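Local structure of F-actin-capping protein subunit alpha (Plasmodium berghei, 7A0H) at residues Q205-V216 against K228-V239. The protein probably caps the fast-growing barbed ends of actin filaments, blocking subunit exchange there without severing them, and forms an asymmetric homodimer. Sequence-based numbering, arbitrary orientation.
Sequences QEIILTGTIDVV and KTRKVFEKRVSV
E206-V216 and K228-S238 pair as antiparallel strands, their axes 169° apart in direction and 4.5 Å apart at closest approach. Hydrogen-bonded and non-hydrogen-bonded pairs alternate from E206-S238 to V216-K228, unbroken at G211, which pairs with F233. The five hydrogen-bonded pairs each close both N-H···O bonds; that from I213 N to K231 O is nearly straight (176°). V239 N adds one more bond, to Q205 O.

On the face of D214 and R230, the guanidinium grips the carboxylate side-on. R230 NE lies 2.9 Å from D214 OD1 and R230 NH2 3.1 Å from D214 OD2, each oxygen using its syn lone pair; OD2 sits in the guanidinium plane, whereas OD1 is tilted from it. A bend at chi3 (-81°) turns the otherwise extended R230 chain toward D214. T212 CG2 approaches the same guanidinium obliquely, 3.6 Å from R230 NE. Farther along, E206 OE1 makes a long salt bridge, 3.7 Å from R236 NE, and I208 runs alongside R236, pointing the same way.

The other face carries I207, L209, I213, F233 and V237. I213 CD1 meets F233 CE2 at 3.6 Å, oblique to the ring. V239, just past the strand end, crosses the I207 side chain at about a right angle, its CG1 3.9 Å from I207 CD1. Helix 243-266 packs against I213 and F233, and its D260 and D264 form salt bridges with K231 NZ.

The hairpin supplies the last two strands of the chain's five-stranded antiparallel sheet; T210, T212, D214 and V216 bond through their backbones to strand 187-200. Its chemistry implies a two-sided element: apolar packing plus K231 salt bridges toward the helix, and one close and one long salt bridge on a face shared with I208, V232 and V216.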
loop_
_atom_site.group_PDB
_atom_site.type_symbol
_atom_site.label_atom_id
_atom_site.label_comp_id
_atom_site.label_asym_id
_atom_site.label_seq_id
_atom_site.Cartn_x
_atom_site.Cartn_y
_atom_site.Cartn_z
ATOM N N GLN A 205 19.948 -38.443 10.829
ATOM C CA GLN A 205 18.619 -39.080 10.833
ATOM C C GLN A 205 17.528 -38.087 11.184
ATOM O O GLN A 205 16.331 -38.397 11.043
ATOM C CB GLN A 205 18.557 -40.301 11.747
ATOM C CG GLN A 205 19.562 -41.383 11.244
ATOM C CD GLN A 205 19.570 -42.672 12.098
ATOM O OE1 GLN A 205 19.767 -42.653 13.310
ATOM N NE2 GLN A 205 19.317 -43.790 11.441
ATOM N N GLU A 206 17.921 -36.901 11.622
ATOM C CA GLU A 206 16.987 -35.820 11.872
ATOM C C GLU A 206 17.453 -34.544 11.174
ATOM O O GLU A 206 18.621 -34.152 11.245
ATOM C CB GLU A 206 16.867 -35.600 13.376
ATOM C CG GLU A 206 15.762 -34.638 13.665
ATOM C CD GLU A 206 15.500 -34.466 15.134
ATOM O OE1 GLU A 206 16.025 -33.449 15.671
ATOM O OE2 GLU A 206 14.793 -35.349 15.737
ATOM N N ILE A 207 16.529 -33.901 10.485
ATOM C CA ILE A 207 16.852 -32.648 9.829
ATOM C C ILE A 207 15.860 -31.626 10.300
ATOM O O ILE A 207 14.808 -31.954 10.846
ATOM C CB ILE A 207 16.821 -32.734 8.316
ATOM C CG1 ILE A 207 15.384 -32.957 7.932
ATOM C CG2 ILE A 207 17.905 -33.737 7.882
ATOM C CD1 ILE A 207 15.268 -33.327 6.465
ATOM N N ILE A 208 16.259 -30.371 10.119
ATOM C CA ILE A 208 15.444 -29.199 10.371
ATOM C C ILE A 208 15.048 -28.666 9.009
ATOM O O ILE A 208 15.901 -28.460 8.153
ATOM C CB ILE A 208 16.206 -28.130 11.147
ATOM C CG1 ILE A 208 16.627 -28.676 12.509
ATOM C CG2 ILE A 208 15.344 -26.913 11.390
ATOM C CD1 ILE A 208 15.494 -29.408 13.227
ATOM N N LEU A 209 13.784 -28.565 8.782
ATOM C CA LEU A 209 13.218 -27.997 7.577
ATOM C C LEU A 209 12.577 -26.663 8.011
ATOM O O LEU A 209 11.777 -26.630 8.938
ATOM C CB LEU A 209 12.217 -28.970 6.977
ATOM C CG LEU A 209 11.605 -28.473 5.682
ATOM C CD1 LEU A 209 12.631 -28.477 4.465
ATOM C CD2 LEU A 209 10.407 -29.304 5.356
ATOM N N THR A 210 13.106 -25.551 7.494
ATOM C CA THR A 210 12.587 -24.184 7.698
ATOM C C THR A 210 11.904 -23.748 6.421
ATOM O O THR A 210 12.370 -24.088 5.327
ATOM C CB THR A 210 13.689 -23.170 7.939
ATOM O OG1 THR A 210 14.585 -23.268 6.816
ATOM C CG2 THR A 210 14.394 -23.451 9.241
ATOM N N GLY A 211 10.788 -23.058 6.553
ATOM C CA GLY A 211 10.047 -22.631 5.391
ATOM C C GLY A 211 9.399 -21.288 5.618
ATOM O O GLY A 211 9.223 -20.813 6.754
ATOM N N THR A 212 9.057 -20.657 4.482
ATOM C CA THR A 212 8.327 -19.389 4.476
ATOM C C THR A 212 7.297 -19.429 3.369
ATOM O O THR A 212 7.603 -19.844 2.245
ATOM C CB THR A 212 9.290 -18.217 4.283
ATOM O OG1 THR A 212 10.316 -18.253 5.293
ATOM C CG2 THR A 212 8.554 -16.812 4.307
ATOM N N ILE A 213 6.066 -19.090 3.702
ATOM C CA ILE A 213 5.010 -18.979 2.709
ATOM C C ILE A 213 4.531 -17.522 2.644
ATOM O O ILE A 213 4.038 -16.976 3.638
ATOM C CB ILE A 213 3.828 -19.932 3.010
ATOM C CG1 ILE A 213 4.303 -21.423 2.942
ATOM C CG2 ILE A 213 2.762 -19.675 2.022
ATOM C CD1 ILE A 213 3.194 -22.430 3.197
ATOM N N ASP A 214 4.642 -16.928 1.459
ATOM C CA ASP A 214 4.309 -15.519 1.213
ATOM C C ASP A 214 3.106 -15.457 0.298
ATOM O O ASP A 214 3.115 -16.073 -0.773
ATOM C CB ASP A 214 5.469 -14.799 0.569
ATOM C CG ASP A 214 6.590 -14.423 1.574
ATOM O OD1 ASP A 214 6.284 -13.963 2.707
ATOM O OD2 ASP A 214 7.797 -14.547 1.194
ATOM N N VAL A 215 2.054 -14.765 0.725
ATOM C CA VAL A 215 0.872 -14.550 -0.105
ATOM C C VAL A 215 0.706 -13.035 -0.269
ATOM O O VAL A 215 0.716 -12.306 0.733
ATOM C CB VAL A 215 -0.385 -15.129 0.535
ATOM C CG1 VAL A 215 -1.488 -15.232 -0.484
ATOM C CG2 VAL A 215 -0.107 -16.521 1.041
ATOM N N VAL A 216 0.577 -12.562 -1.515
ATOM C CA VAL A 216 0.485 -11.122 -1.766
ATOM C C VAL A 216 -0.658 -10.886 -2.721
ATOM O O VAL A 216 -0.611 -11.358 -3.877
ATOM C CB VAL A 216 1.751 -10.493 -2.402
ATOM C CG1 VAL A 216 1.611 -8.929 -2.424
ATOM C CG2 VAL A 216 3.032 -10.896 -1.712
ATOM N N LYS A 228 0.163 -8.162 1.964
ATOM C CA LYS A 228 1.026 -9.300 2.163
ATOM C C LYS A 228 0.670 -10.083 3.410
ATOM O O LYS A 228 0.472 -9.507 4.491
ATOM C CB LYS A 228 2.476 -8.874 2.300
ATOM C CG LYS A 228 3.070 -8.101 1.142
ATOM C CD LYS A 228 4.395 -7.568 1.629
ATOM C CE LYS A 228 5.310 -7.223 0.531
ATOM N NZ LYS A 228 6.577 -6.885 1.219
ATOM N N THR A 229 0.649 -11.413 3.258
ATOM C CA THR A 229 0.560 -12.318 4.403
ATOM C C THR A 229 1.664 -13.357 4.344
ATOM O O THR A 229 2.061 -13.832 3.267
ATOM C CB THR A 229 -0.767 -13.036 4.507
ATOM O OG1 THR A 229 -1.016 -13.741 3.309
ATOM C CG2 THR A 229 -1.845 -12.048 4.687
ATOM N N ARG A 230 2.171 -13.656 5.536
ATOM C CA ARG A 230 3.343 -14.466 5.708
ATOM C C ARG A 230 3.176 -15.469 6.848
ATOM O O ARG A 230 2.735 -15.119 7.936
ATOM C CB ARG A 230 4.557 -13.559 5.970
ATOM C CG ARG A 230 5.703 -14.311 6.549
ATOM C CD ARG A 230 6.920 -13.472 6.603
ATOM N NE ARG A 230 7.479 -13.503 5.274
ATOM C CZ ARG A 230 8.530 -12.811 4.882
ATOM N NH1 ARG A 230 9.118 -11.994 5.736
ATOM N NH2 ARG A 230 8.968 -12.964 3.629
ATOM N N LYS A 231 3.567 -16.692 6.599
ATOM C CA LYS A 231 3.751 -17.655 7.669
ATOM C C LYS A 231 5.105 -18.343 7.483
ATOM O O LYS A 231 5.491 -18.684 6.363
ATOM C CB LYS A 231 2.586 -18.641 7.739
ATOM C CG LYS A 231 2.496 -19.175 9.117
ATOM C CD LYS A 231 1.210 -19.924 9.284
ATOM C CE LYS A 231 1.016 -20.356 10.692
ATOM N NZ LYS A 231 -0.119 -21.331 10.692
ATOM N N VAL A 232 5.841 -18.413 8.572
ATOM C CA VAL A 232 7.138 -19.031 8.702
ATOM C C VAL A 232 6.979 -20.346 9.496
ATOM O O VAL A 232 6.271 -20.376 10.502
ATOM C CB VAL A 232 8.067 -18.057 9.453
ATOM C CG1 VAL A 232 9.359 -18.786 9.711
ATOM C CG2 VAL A 232 8.365 -16.852 8.636
ATOM N N PHE A 233 7.714 -21.380 9.104
ATOM C CA PHE A 233 7.668 -22.731 9.670
ATOM C C PHE A 233 9.076 -23.263 9.952
ATOM O O PHE A 233 9.992 -23.047 9.124
ATOM C CB PHE A 233 7.002 -23.726 8.685
ATOM C CG PHE A 233 5.626 -23.339 8.256
ATOM C CD1 PHE A 233 4.525 -23.642 9.040
ATOM C CD2 PHE A 233 5.418 -22.640 7.078
ATOM C CE1 PHE A 233 3.280 -23.265 8.658
ATOM C CE2 PHE A 233 4.104 -22.289 6.701
ATOM C CZ PHE A 233 3.086 -22.592 7.463
ATOM N N GLU A 234 9.218 -24.039 11.053
ATOM C CA GLU A 234 10.471 -24.709 11.429
ATOM C C GLU A 234 10.175 -26.096 12.027
ATOM O O GLU A 234 9.745 -26.207 13.175
ATOM C CB GLU A 234 11.277 -23.855 12.408
ATOM C CG GLU A 234 12.595 -24.555 12.880
ATOM C CD GLU A 234 13.534 -23.619 13.640
ATOM O OE1 GLU A 234 13.470 -22.393 13.444
ATOM O OE2 GLU A 234 14.341 -24.106 14.443
ATOM N N LYS A 235 10.408 -27.155 11.236
ATOM C CA LYS A 235 9.988 -28.506 11.598
ATOM C C LYS A 235 11.172 -29.470 11.699
ATOM O O LYS A 235 12.053 -29.500 10.824
ATOM C CB LYS A 235 8.984 -29.055 10.530
ATOM C CG LYS A 235 7.735 -28.152 10.270
ATOM C CD LYS A 235 6.857 -28.063 11.507
ATOM C CE LYS A 235 5.485 -27.591 11.155
ATOM N NZ LYS A 235 4.630 -27.418 12.370
ATOM N N ARG A 236 11.153 -30.303 12.727
ATOM C CA ARG A 236 12.062 -31.457 12.851
ATOM C C ARG A 236 11.435 -32.660 12.153
ATOM O O ARG A 236 10.269 -32.982 12.377
ATOM C CB ARG A 236 12.330 -31.828 14.314
ATOM C CG ARG A 236 13.302 -30.885 15.046
ATOM C CD ARG A 236 13.465 -31.119 16.582
ATOM N NE ARG A 236 14.610 -30.350 17.122
ATOM C CZ ARG A 236 14.567 -29.262 17.921
ATOM N NH1 ARG A 236 13.435 -28.714 18.368
ATOM N NH2 ARG A 236 15.713 -28.710 18.293
ATOM N N VAL A 237 12.197 -33.283 11.297
ATOM C CA VAL A 237 11.737 -34.378 10.477
ATOM C C VAL A 237 12.700 -35.563 10.669
ATOM O O VAL A 237 13.925 -35.386 10.638
ATOM C CB VAL A 237 11.699 -33.936 9.011
ATOM C CG1 VAL A 237 11.087 -35.051 8.104
ATOM C CG2 VAL A 237 10.954 -32.622 8.937
ATOM N N SER A 238 12.147 -36.770 10.790
ATOM C CA SER A 238 12.958 -37.998 10.886
ATOM C C SER A 238 13.190 -38.593 9.505
ATOM O O SER A 238 12.247 -38.755 8.726
ATOM C CB SER A 238 12.257 -39.031 11.786
ATOM O OG SER A 238 12.262 -38.617 13.165
ATOM N N VAL A 239 14.435 -38.957 9.200
ATOM C CA VAL A 239 14.798 -39.375 7.862
ATOM C C VAL A 239 15.804 -40.492 8.002
ATOM O O VAL A 239 16.361 -40.724 9.067
ATOM C CB VAL A 239 15.419 -38.213 7.012
ATOM C CG1 VAL A 239 14.445 -37.120 6.896
ATOM C CG2 VAL A 239 16.689 -37.720 7.663
#